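Local coordinates for protein beta-lactamase Rm3 (Uncultured bacterium, PDB 5IQK) that probably hydrolyses the beta-lactam ring of antibiotics as a zinc-dependent, subclass B3 metallo-beta-lactamase, at residues Q14-M28 with S52-F65. Numbering follows the deposited sequence.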
ATOM      1  N   GLN A  14     -14.614  -7.187   1.777  1.00 19.92           N
ATOM      2  CA  GLN A  14     -14.304  -7.069   3.190  1.00 18.50           C
ATOM      3  C   GLN A  14     -15.117  -5.924   3.753  1.00 21.64           C
ATOM      4  O   GLN A  14     -15.062  -4.814   3.235  1.00 22.15           O
ATOM      5  CB  GLN A  14     -12.806  -6.822   3.415  1.00 19.41           C
ATOM      6  CG  GLN A  14     -12.489  -6.499   4.862  1.00 23.14           C
ATOM      7  CD  GLN A  14     -12.856  -7.637   5.788  1.00 26.44           C
ATOM      8  OE1 GLN A  14     -12.367  -8.744   5.630  1.00 26.64           O
ATOM      9  NE2 GLN A  14     -13.738  -7.374   6.752  1.00 24.95           N
ATOM     10  N   ALA A  15     -15.896  -6.187   4.795  1.00 23.07           N
ATOM     11  CA  ALA A  15     -16.612  -5.108   5.476  1.00 22.43           C
ATOM     12  C   ALA A  15     -15.618  -4.121   6.099  1.00 21.06           C
ATOM     13  O   ALA A  15     -14.674  -4.536   6.768  1.00 22.63           O
ATOM     14  CB  ALA A  15     -17.548  -5.682   6.532  1.00 29.22           C
ATOM     15  N   PRO A  16     -15.820  -2.809   5.878  1.00 25.53           N
ATOM     16  CA  PRO A  16     -14.873  -1.808   6.389  1.00 25.70           C
ATOM     17  C   PRO A  16     -14.938  -1.653   7.909  1.00 24.50           C
ATOM     18  O   PRO A  16     -15.962  -1.966   8.505  1.00 25.50           O
ATOM     19  CB  PRO A  16     -15.319  -0.525   5.691  1.00 24.48           C
ATOM     20  CG  PRO A  16     -16.793  -0.711   5.509  1.00 24.64           C
ATOM     21  CD  PRO A  16     -16.981  -2.180   5.221  1.00 25.66           C
ATOM     22  N   PHE A  17     -13.856  -1.180   8.523  1.00 23.84           N
ATOM     23  CA  PHE A  17     -13.789  -1.046   9.978  1.00 25.34           C
ATOM     24  C   PHE A  17     -12.767   0.002  10.422  1.00 24.91           C
ATOM     25  O   PHE A  17     -11.808   0.316   9.710  1.00 21.53           O
ATOM     26  CB  PHE A  17     -13.446  -2.392  10.636  1.00 22.78           C
ATOM     27  CG  PHE A  17     -12.179  -3.027  10.115  1.00 23.34           C
ATOM     28  CD1 PHE A  17     -10.978  -2.884  10.798  1.00 20.34           C
ATOM     29  CD2 PHE A  17     -12.198  -3.780   8.954  1.00 25.68           C
ATOM     30  CE1 PHE A  17      -9.811  -3.466  10.318  1.00 24.68           C
ATOM     31  CE2 PHE A  17     -11.043  -4.359   8.475  1.00 19.34           C
ATOM     32  CZ  PHE A  17      -9.851  -4.201   9.158  1.00 21.40           C
ATOM     33  N   ARG A  18     -12.905   0.468  11.634  1.00 23.61           N
ATOM     34  CA  ARG A  18     -11.971   1.390  12.174  1.00 22.53           C
ATOM     35  C   ARG A  18     -10.767   0.692  12.722  1.00 27.89           C
ATOM     36  O   ARG A  18     -10.859  -0.312  13.362  1.00 25.47           O
ATOM     37  CB  ARG A  18     -12.619   2.202  13.297  1.00 25.08           C
ATOM     38  CG  ARG A  18     -11.650   3.038  14.083  1.00 26.61           C
ATOM     39  CD  ARG A  18     -12.318   3.616  15.321  1.00 30.26           C
ATOM     40  NE  ARG A  18     -12.276   5.061  15.402  1.00 29.25           N
ATOM     41  CZ  ARG A  18     -12.966   5.746  16.272  1.00 36.60           C
ATOM     42  NH1 ARG A  18     -13.727   5.101  17.126  1.00 32.99           N
ATOM     43  NH2 ARG A  18     -12.885   7.053  16.325  1.00 37.77           N
ATOM     44  N   LEU A  19      -9.608   1.246  12.457  1.00 24.66           N
ATOM     45  CA  LEU A  19      -8.366   0.684  12.970  1.00 25.68           C
ATOM     46  C   LEU A  19      -7.986   1.340  14.280  1.00 30.73           C
ATOM     47  O   LEU A  19      -7.913   0.685  15.322  1.00 33.78           O
ATOM     48  CB  LEU A  19      -7.245   0.856  11.953  1.00 25.27           C
ATOM     49  CG  LEU A  19      -7.351  -0.090  10.773  1.00 22.67           C
ATOM     50  CD1 LEU A  19      -6.548   0.477   9.608  1.00 21.59           C
ATOM     51  CD2 LEU A  19      -6.830  -1.456  11.191  1.00 22.91           C
ATOM     52  N   PHE A  20      -7.742   2.644  14.207  1.00 29.77           N
ATOM     53  CA  PHE A  20      -7.452   3.457  15.375  1.00 30.02           C
ATOM     54  C   PHE A  20      -7.747   4.913  15.059  1.00 27.13           C
ATOM     55  O   PHE A  20      -7.291   5.433  14.045  1.00 24.10           O
ATOM     56  CB  PHE A  20      -6.001   3.291  15.822  1.00 30.62           C
ATOM     57  CG  PHE A  20      -5.693   3.989  17.113  1.00 34.88           C
ATOM     58  CD1 PHE A  20      -5.064   5.226  17.117  1.00 33.79           C
ATOM     59  CD2 PHE A  20      -6.056   3.423  18.322  1.00 35.95           C
ATOM     60  CE1 PHE A  20      -4.789   5.877  18.306  1.00 36.52           C
ATOM     61  CE2 PHE A  20      -5.791   4.071  19.519  1.00 39.24           C
ATOM     62  CZ  PHE A  20      -5.158   5.299  19.511  1.00 37.70           C
ATOM     63  N   GLY A  21      -8.525   5.559  15.921  1.00 28.04           N
ATOM     64  CA  GLY A  21      -8.857   6.962  15.762  1.00 27.98           C
ATOM     65  C   GLY A  21      -9.494   7.286  14.426  1.00 24.05           C
ATOM     66  O   GLY A  21     -10.535   6.741  14.071  1.00 24.26           O
ATOM     67  N   ASN A  22      -8.842   8.151  13.663  1.00 25.62           N
ATOM     68  CA  ASN A  22      -9.375   8.588  12.383  1.00 25.49           C
ATOM     69  C   ASN A  22      -8.880   7.738  11.210  1.00 21.66           C
ATOM     70  O   ASN A  22      -9.021   8.141  10.062  1.00 21.59           O
ATOM     71  CB  ASN A  22      -9.033  10.061  12.137  1.00 22.37           C
ATOM     72  CG  ASN A  22      -7.530  10.321  12.124  1.00 24.07           C
ATOM     73  OD1 ASN A  22      -6.776   9.707  12.878  1.00 28.72           O
ATOM     74  ND2 ASN A  22      -7.089  11.219  11.250  1.00 24.83           N
ATOM     75  N   THR A  23      -8.294   6.581  11.514  1.00 21.25           N
ATOM     76  CA  THR A  23      -7.781   5.676  10.473  1.00 22.06           C
ATOM     77  C   THR A  23      -8.701   4.467  10.283  1.00 20.90           C
ATOM     78  O   THR A  23      -8.953   3.731  11.235  1.00 22.80           O
ATOM     79  CB  THR A  23      -6.362   5.178  10.812  1.00 21.80           C
ATOM     80  OG1 THR A  23      -5.461   6.292  10.929  1.00 23.70           O
ATOM     81  CG2 THR A  23      -5.844   4.211   9.718  1.00 19.05           C
ATOM     82  N   TYR A  24      -9.184   4.260   9.058  1.00 19.27           N
ATOM     83  CA  TYR A  24     -10.128   3.170   8.779  1.00 22.84           C
ATOM     84  C   TYR A  24      -9.629   2.272   7.655  1.00 19.49           C
ATOM     85  O   TYR A  24      -8.962   2.754   6.741  1.00 19.98           O
ATOM     86  CB  TYR A  24     -11.483   3.707   8.361  1.00 19.19           C
ATOM     87  CG  TYR A  24     -12.131   4.607   9.384  1.00 19.55           C
ATOM     88  CD1 TYR A  24     -13.132   4.127  10.205  1.00 23.92           C
ATOM     89  CD2 TYR A  24     -11.736   5.932   9.526  1.00 23.62           C
ATOM     90  CE1 TYR A  24     -13.740   4.947  11.148  1.00 25.86           C
ATOM     91  CE2 TYR A  24     -12.339   6.751  10.461  1.00 21.88           C
ATOM     92  CZ  TYR A  24     -13.336   6.247  11.270  1.00 23.84           C
ATOM     93  OH  TYR A  24     -13.938   7.057  12.207  1.00 24.54           O
ATOM     94  N   TYR A  25     -10.012   0.998   7.693  1.00 18.56           N
ATOM     95  CA  TYR A  25      -9.773   0.071   6.573  1.00 20.37           C
ATOM     96  C   TYR A  25     -10.965   0.053   5.609  1.00 19.76           C
ATOM     97  O   TYR A  25     -12.101  -0.162   6.034  1.00 23.68           O
ATOM     98  CB  TYR A  25      -9.510  -1.336   7.095  1.00 18.03           C
ATOM     99  CG  TYR A  25      -9.019  -2.301   6.021  1.00 17.04           C
ATOM    100  CD1 TYR A  25      -7.679  -2.344   5.670  1.00 20.36           C
ATOM    101  CD2 TYR A  25      -9.901  -3.141   5.363  1.00 17.71           C
ATOM    102  CE1 TYR A  25      -7.216  -3.225   4.690  1.00 19.76           C
ATOM    103  CE2 TYR A  25      -9.444  -4.046   4.373  1.00 19.38           C
ATOM    104  CZ  TYR A  25      -8.110  -4.063   4.049  1.00 18.94           C
ATOM    105  OH  TYR A  25      -7.656  -4.928   3.081  1.00 17.70           O
ATOM    106  N   VAL A  26     -10.716   0.286   4.321  1.00 18.68           N
ATOM    107  CA  VAL A  26     -11.795   0.305   3.329  1.00 16.43           C
ATOM    108  C   VAL A  26     -11.470  -0.569   2.114  1.00 17.46           C
ATOM    109  O   VAL A  26     -12.092  -0.429   1.053  1.00 19.49           O
ATOM    110  CB  VAL A  26     -12.104   1.744   2.850  1.00 20.44           C
ATOM    111  CG1 VAL A  26     -12.710   2.559   3.979  1.00 19.94           C
ATOM    112  CG2 VAL A  26     -10.852   2.416   2.328  1.00 19.56           C
ATOM    113  N   GLY A  27     -10.518  -1.483   2.292  1.00 18.80           N
ATOM    114  CA  GLY A  27     -10.060  -2.343   1.219  1.00 17.48           C
ATOM    115  C   GLY A  27     -10.818  -3.659   1.078  1.00 19.92           C
ATOM    116  O   GLY A  27     -11.993  -3.777   1.447  1.00 18.15           O
ATOM    117  N   MET A  28     -10.130  -4.648   0.507  1.00 20.37           N
ATOM    118  CA  MET A  28     -10.708  -5.946   0.163  1.00 16.90           C
ATOM    119  C   MET A  28      -9.998  -7.051   0.953  1.00 17.39           C
ATOM    120  O   MET A  28      -9.105  -6.772   1.751  1.00 18.55           O
ATOM    121  CB  MET A  28     -10.584  -6.206  -1.350  1.00 19.34           C
ATOM    122  CG  MET A  28     -11.497  -5.367  -2.246  1.00 18.44           C
ATOM    123  SD  MET A  28     -11.265  -3.571  -2.130  1.00 21.42           S
ATOM    124  CE  MET A  28      -9.503  -3.409  -2.455  1.00 19.29           C
ATOM    125  N   SER A  52     -11.613  -2.925  -7.992  1.00 20.91           N
ATOM    126  CA  SER A  52     -11.668  -2.629  -6.566  1.00 20.44           C
ATOM    127  C   SER A  52     -12.277  -1.273  -6.276  1.00 20.11           C
ATOM    128  O   SER A  52     -12.817  -1.071  -5.196  1.00 22.29           O
ATOM    129  CB  SER A  52     -10.282  -2.674  -5.933  1.00 21.53           C
ATOM    130  OG  SER A  52      -9.717  -3.959  -6.045  1.00 20.42           O
ATOM    131  N   ALA A  53     -12.182  -0.346  -7.225  1.00 20.19           N
ATOM    132  CA  ALA A  53     -12.617   1.027  -6.991  1.00 22.73           C
ATOM    133  C   ALA A  53     -14.077   1.137  -6.516  1.00 22.08           C
ATOM    134  O   ALA A  53     -14.343   1.842  -5.544  1.00 23.81           O
ATOM    135  CB  ALA A  53     -12.396   1.874  -8.248  1.00 24.74           C
ATOM    136  N   PRO A  54     -15.024   0.424  -7.167  1.00 22.86           N
ATOM    137  CA  PRO A  54     -16.389   0.543  -6.635  1.00 23.32           C
ATOM    138  C   PRO A  54     -16.553  -0.021  -5.228  1.00 23.43           C
ATOM    139  O   PRO A  54     -17.431   0.428  -4.485  1.00 23.27           O
ATOM    140  CB  PRO A  54     -17.241  -0.258  -7.631  1.00 25.44           C
ATOM    141  CG  PRO A  54     -16.392  -0.457  -8.825  1.00 29.24           C
ATOM    142  CD  PRO A  54     -14.977  -0.372  -8.405  1.00 24.61           C
ATOM    143  N   LYS A  55     -15.750  -1.017  -4.884  1.00 24.60           N
ATOM    144  CA  LYS A  55     -15.824  -1.629  -3.570  1.00 20.44           C
ATOM    145  C   LYS A  55     -15.275  -0.686  -2.523  1.00 23.27           C
ATOM    146  O   LYS A  55     -15.856  -0.539  -1.452  1.00 25.63           O
ATOM    147  CB  LYS A  55     -15.074  -2.953  -3.552  1.00 21.36           C
ATOM    148  CG  LYS A  55     -15.729  -4.013  -4.414  1.00 26.08           C
ATOM    149  CD  LYS A  55     -15.187  -5.395  -4.106  1.00 23.57           C
ATOM    150  CE  LYS A  55     -15.814  -6.436  -4.995  1.00 25.07           C
ATOM    151  NZ  LYS A  55     -15.537  -7.825  -4.488  1.00 21.97           N
ATOM    152  N   ILE A  56     -14.153  -0.042  -2.838  1.00 19.53           N
ATOM    153  CA  ILE A  56     -13.575   0.948  -1.928  1.00 18.90           C
ATOM    154  C   ILE A  56     -14.543   2.100  -1.674  1.00 22.06           C
ATOM    155  O   ILE A  56     -14.752   2.500  -0.527  1.00 20.55           O
ATOM    156  CB  ILE A  56     -12.253   1.502  -2.478  1.00 18.31           C
ATOM    157  CG1 ILE A  56     -11.195   0.389  -2.470  1.00 15.80           C
ATOM    158  CG2 ILE A  56     -11.796   2.692  -1.643  1.00 18.56           C
ATOM    159  CD1 ILE A  56      -9.884   0.718  -3.247  1.00 14.54           C
ATOM    160  N   ILE A  57     -15.141   2.614  -2.744  1.00 22.31           N
ATOM    161  CA  ILE A  57     -16.114   3.702  -2.646  1.00 22.99           C
ATOM    162  C   ILE A  57     -17.324   3.291  -1.807  1.00 25.71           C
ATOM    163  O   ILE A  57     -17.772   4.052  -0.954  1.00 22.63           O
ATOM    164  CB  ILE A  57     -16.566   4.164  -4.046  1.00 22.45           C
ATOM    165  CG1 ILE A  57     -15.388   4.835  -4.768  1.00 26.20           C
ATOM    166  CG2 ILE A  57     -17.766   5.107  -3.952  1.00 28.86           C
ATOM    167  CD1 ILE A  57     -15.660   5.205  -6.206  1.00 25.87           C
ATOM    168  N   ALA A  58     -17.827   2.079  -2.036  1.00 23.96           N
ATOM    169  CA  ALA A  58     -18.958   1.566  -1.268  1.00 25.17           C
ATOM    170  C   ALA A  58     -18.583   1.450   0.205  1.00 26.67           C
ATOM    171  O   ALA A  58     -19.386   1.776   1.089  1.00 26.60           O
ATOM    172  CB  ALA A  58     -19.404   0.213  -1.815  1.00 23.58           C
ATOM    173  N   ASN A  59     -17.350   1.014   0.459  1.00 23.24           N
ATOM    174  CA  ASN A  59     -16.842   0.862   1.817  1.00 19.86           C
ATOM    175  C   ASN A  59     -16.671   2.200   2.547  1.00 24.26           C
ATOM    176  O   ASN A  59     -16.917   2.284   3.747  1.00 25.55           O
ATOM    177  CB  ASN A  59     -15.497   0.109   1.817  1.00 24.58           C
ATOM    178  CG  ASN A  59     -15.661  -1.384   1.570  1.00 24.37           C
ATOM    179  OD1 ASN A  59     -16.761  -1.921   1.672  1.00 24.31           O
ATOM    180  ND2 ASN A  59     -14.552  -2.070   1.284  1.00 20.49           N
ATOM    181  N   ILE A  60     -16.231   3.232   1.829  1.00 21.94           N
ATOM    182  CA  ILE A  60     -16.118   4.561   2.410  1.00 21.98           C
ATOM    183  C   ILE A  60     -17.507   5.027   2.860  1.00 23.70           C
ATOM    184  O   ILE A  60     -17.662   5.528   3.967  1.00 22.71           O
ATOM    185  CB  ILE A  60     -15.502   5.568   1.416  1.00 22.58           C
ATOM    186  CG1 ILE A  60     -14.039   5.212   1.141  1.00 23.62           C
ATOM    187  CG2 ILE A  60     -15.616   7.013   1.932  1.00 24.02           C
ATOM    188  CD1 ILE A  60     -13.418   6.013   0.018  1.00 23.13           C
ATOM    189  N   GLY A  61     -18.507   4.821   2.006  1.00 24.75           N
ATOM    190  CA  GLY A  61     -19.882   5.177   2.322  1.00 29.50           C
ATOM    191  C   GLY A  61     -20.459   4.418   3.501  1.00 27.39           C
ATOM    192  O   GLY A  61     -21.173   4.987   4.335  1.00 28.98           O
ATOM    193  N   ALA A  62     -20.159   3.126   3.570  1.00 25.81           N
ATOM    194  CA  ALA A  62     -20.690   2.264   4.622  1.00 27.11           C
ATOM    195  C   ALA A  62     -20.221   2.734   5.994  1.00 29.17           C
ATOM    196  O   ALA A  62     -20.915   2.554   6.993  1.00 27.72           O
ATOM    197  CB  ALA A  62     -20.283   0.817   4.383  1.00 27.48           C
ATOM    198  N   LEU A  63     -19.050   3.356   6.026  1.00 23.34           N
ATOM    199  CA  LEU A  63     -18.491   3.919   7.248  1.00 25.73           C
ATOM    200  C   LEU A  63     -19.141   5.251   7.609  1.00 23.07           C
ATOM    201  O   LEU A  63     -18.912   5.777   8.696  1.00 26.17           O
ATOM    202  CB  LEU A  63     -16.983   4.116   7.114  1.00 25.98           C
ATOM    203  CG  LEU A  63     -16.155   2.824   7.121  1.00 23.57           C
ATOM    204  CD1 LEU A  63     -14.677   3.149   6.890  1.00 22.52           C
ATOM    205  CD2 LEU A  63     -16.342   2.062   8.424  1.00 22.96           C
ATOM    206  N   GLY A  64     -19.887   5.819   6.667  1.00 22.86           N
ATOM    207  CA  GLY A  64     -20.514   7.113   6.869  1.00 29.12           C
ATOM    208  C   GLY A  64     -19.710   8.274   6.314  1.00 30.78           C
ATOM    209  O   GLY A  64     -19.948   9.426   6.690  1.00 26.95           O
ATOM    210  N   PHE A  65     -18.761   7.981   5.423  1.00 27.31           N
ATOM    211  CA  PHE A  65     -18.001   9.041   4.764  1.00 26.58           C
ATOM    212  C   PHE A  65     -18.313   9.093   3.272  1.00 26.23           C
ATOM    213  O   PHE A  65     -19.080   8.273   2.768  1.00 27.61           O
ATOM    214  CB  PHE A  65     -16.499   8.849   5.000  1.00 22.18           C
ATOM    215  CG  PHE A  65     -16.116   8.834   6.455  1.00 25.33           C
ATOM    216  CD1 PHE A  65     -16.156  10.006   7.210  1.00 25.08           C
ATOM    217  CD2 PHE A  65     -15.745   7.651   7.080  1.00 24.56           C
ATOM    218  CE1 PHE A  65     -15.817  10.004   8.555  1.00 25.40           C
ATOM    219  CE2 PHE A  65     -15.399   7.640   8.423  1.00 23.65           C
ATOM    220  CZ  PHE A  65     -15.437   8.822   9.163  1.00 29.16           C
TER
HETATM  221  O   HOH W   1     -14.404  -4.806  -0.082  1.00 23.94           O
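V26, just past strand 23-25, meets N59 of helix 53-62. N59 ND2 donates to V26 O at 3.0 Å and nearly straight, 172°. The acceptor lies in the amide plane of N59, but the donor stands above the carbonyl plane of V26. ND2 also donates to a water 3.1 Å away, which accepts from Q14 N too. These two bonds fix the amide's rotation.

The tight part is apolar. L63 CD1 sits 3.6 Å from both V26 CG1 and Y24 CB. P16 CB packs 3.7 Å from L63 CG. V26 CG2 touches I56 CG2. M28 is bent at chi2 and chi3, which brings its CE to 3.6 Å from S52 CB. F65 and Y24 form a T-shaped pair, the F65 edge on one Y24 face, planes at 64°.

The rim is looser. A62 CB lies 4.0 Å from P16 CG. K55 lies beside M28; its NZ forms a salt bridge with D13 and a hydrogen bond with N11 O.

This is helix-on-sheet packing of the alpha-beta/beta-alpha metallo-beta-lactamase fold, with helix 53-62 against the sheet's edge hairpin. V26 touches S33, just before strand 34-36, F65 touches L35 within it, and I57 meets helix 86-93.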